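Local coordinates for protein shikimate dehydrogenase (NADP(+)) (Thermotoga maritima, PDB 3U62) that probably catalyses the reversible NADPH-linked reduction of 3-dehydroshikimate to shikimate, a step in the chorismate pathway that leads to the aromatic amino acids, at residues A122-L127 against K146-P151. Sequence-based numbering, arbitrary orientation.
Sequences AVIYAL and KALDFP
One face of the F150 ring receives the CG2 methyl of I124, while the rim atom CE2 of F150 lies 4.2 Å from CD1 of Y125, at the edge of the tyrosine ring and near its plane. The contact belongs to the Rossmann-type NADP-binding domain, where the loop leading into edge strand 153-156 folds against helix 118-129, the helix that follows the glycine-rich turn. CG2 of I124 stands 4.0 Å from the centroid of the F150 ring, 27° off the normal, a CH-pi contact displaced toward CG. With CG1 beside the backbone N (chi1 -63°), the CG2 methyl of I124 stands anti to that N, and the branched isoleucine can spend this methyl on the ring and send its longer CG1-CD1 arm to L148. That leucine, crossing I124 at about a right angle, suits a buried place in the loop: its side chain also touches A116 of the predicted NADP(+) site. Phenylalanine offers a broad apolar face, and its side chain also touches R121 and L128 on the same helix. Tyrosine suits the partly exposed position 125: its ring carbons pack on F150 and, edge-to-face, W95 of helix 94-101, while the ring carries a polar hydroxyl. At the far end of the isoleucine, CD1 of I124 meets CD2 of L148 at 4.0 Å.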
loop_
_atom_site.group_PDB
_atom_site.type_symbol
_atom_site.label_atom_id
_atom_site.label_comp_id
_atom_site.label_asym_id
_atom_site.label_seq_id
_atom_site.Cartn_x
_atom_site.Cartn_y
_atom_site.Cartn_z
ATOM N N ALA A 122 6.891 -1.404 2.406
ATOM C CA ALA A 122 5.940 -2.429 2.840
ATOM C C ALA A 122 5.964 -3.638 1.903
ATOM O O ALA A 122 5.949 -4.783 2.361
ATOM C CB ALA A 122 4.538 -1.849 2.933
ATOM N N VAL A 123 6.004 -3.373 0.599
ATOM C CA VAL A 123 6.078 -4.430 -0.411
ATOM C C VAL A 123 7.378 -5.230 -0.270
ATOM O O VAL A 123 7.348 -6.462 -0.281
ATOM C CB VAL A 123 5.915 -3.861 -1.850
ATOM C CG1 VAL A 123 6.336 -4.878 -2.905
ATOM C CG2 VAL A 123 4.476 -3.421 -2.083
ATOM N N ILE A 124 8.502 -4.528 -0.118
ATOM C CA ILE A 124 9.803 -5.176 0.066
ATOM C C ILE A 124 9.805 -6.067 1.313
ATOM O O ILE A 124 10.254 -7.215 1.256
ATOM C CB ILE A 124 10.968 -4.152 0.125
ATOM C CG1 ILE A 124 11.077 -3.388 -1.200
ATOM C CG2 ILE A 124 12.296 -4.855 0.433
ATOM C CD1 ILE A 124 11.767 -2.033 -1.078
ATOM N N TYR A 125 9.290 -5.539 2.423
ATOM C CA TYR A 125 9.174 -6.301 3.666
ATOM C C TYR A 125 8.349 -7.568 3.450
ATOM O O TYR A 125 8.742 -8.649 3.892
ATOM C CB TYR A 125 8.556 -5.443 4.775
ATOM C CG TYR A 125 8.537 -6.104 6.139
ATOM C CD1 TYR A 125 9.610 -5.960 7.020
ATOM C CD2 TYR A 125 7.442 -6.864 6.553
ATOM C CE1 TYR A 125 9.596 -6.563 8.275
ATOM C CE2 TYR A 125 7.417 -7.471 7.804
ATOM C CZ TYR A 125 8.496 -7.317 8.659
ATOM O OH TYR A 125 8.475 -7.915 9.897
ATOM N N ALA A 126 7.216 -7.423 2.764
ATOM C CA ALA A 126 6.341 -8.551 2.452
ATOM C C ALA A 126 7.058 -9.610 1.614
ATOM O O ALA A 126 6.973 -10.805 1.915
ATOM C CB ALA A 126 5.089 -8.065 1.742
ATOM N N LEU A 127 7.763 -9.166 0.574
ATOM C CA LEU A 127 8.512 -10.065 -0.306
ATOM C C LEU A 127 9.589 -10.836 0.451
ATOM O O LEU A 127 9.745 -12.043 0.254
ATOM C CB LEU A 127 9.138 -9.291 -1.472
ATOM C CG LEU A 127 8.203 -8.699 -2.532
ATOM C CD1 LEU A 127 8.937 -7.661 -3.367
ATOM C CD2 LEU A 127 7.590 -9.777 -3.421
ATOM N N LYS A 146 17.956 6.659 -0.262
ATOM C CA LYS A 146 18.840 6.681 0.904
ATOM C C LYS A 146 18.145 6.234 2.195
ATOM O O LYS A 146 18.807 5.913 3.185
ATOM C CB LYS A 146 19.502 8.054 1.063
ATOM C CG LYS A 146 20.583 8.313 0.019
ATOM C CD LYS A 146 21.223 9.682 0.164
ATOM C CE LYS A 146 22.358 9.848 -0.841
ATOM N NZ LYS A 146 22.960 11.217 -0.789
ATOM N N ALA A 147 16.813 6.207 2.173
ATOM C CA ALA A 147 16.027 5.697 3.293
ATOM C C ALA A 147 15.886 4.172 3.245
ATOM O O ALA A 147 15.393 3.560 4.197
ATOM C CB ALA A 147 14.657 6.365 3.327
ATOM N N LEU A 148 16.321 3.567 2.140
ATOM C CA LEU A 148 16.235 2.117 1.966
ATOM C C LEU A 148 17.404 1.408 2.633
ATOM O O LEU A 148 18.566 1.623 2.266
ATOM C CB LEU A 148 16.193 1.746 0.481
ATOM C CG LEU A 148 14.937 2.071 -0.333
ATOM C CD1 LEU A 148 15.214 1.819 -1.814
ATOM C CD2 LEU A 148 13.736 1.252 0.135
ATOM N N ASP A 149 17.092 0.561 3.611
ATOM C CA ASP A 149 18.109 -0.228 4.307
ATOM C C ASP A 149 18.016 -1.717 3.981
ATOM O O ASP A 149 18.872 -2.504 4.394
ATOM C CB ASP A 149 18.011 -0.012 5.820
ATOM C CG ASP A 149 18.360 1.407 6.234
ATOM O OD1 ASP A 149 19.188 2.055 5.556
ATOM O OD2 ASP A 149 17.810 1.874 7.256
ATOM N N PHE A 150 16.979 -2.092 3.237
ATOM C CA PHE A 150 16.736 -3.481 2.851
ATOM C C PHE A 150 17.812 -4.015 1.898
ATOM O O PHE A 150 18.451 -3.234 1.190
ATOM C CB PHE A 150 15.361 -3.608 2.189
ATOM C CG PHE A 150 14.207 -3.383 3.126
ATOM C CD1 PHE A 150 13.432 -2.232 3.026
ATOM C CD2 PHE A 150 13.887 -4.323 4.102
ATOM C CE1 PHE A 150 12.356 -2.019 3.887
ATOM C CE2 PHE A 150 12.814 -4.119 4.968
ATOM C CZ PHE A 150 12.047 -2.964 4.860
ATOM N N PRO A 151 18.013 -5.351 1.878
ATOM C CA PRO A 151 18.994 -5.969 0.980
ATOM C C PRO A 151 18.485 -6.027 -0.463
ATOM O O PRO A 151 18.116 -7.094 -0.964
ATOM C CB PRO A 151 19.177 -7.372 1.570
ATOM C CG PRO A 151 17.896 -7.661 2.261
ATOM C CD PRO A 151 17.365 -6.347 2.756
#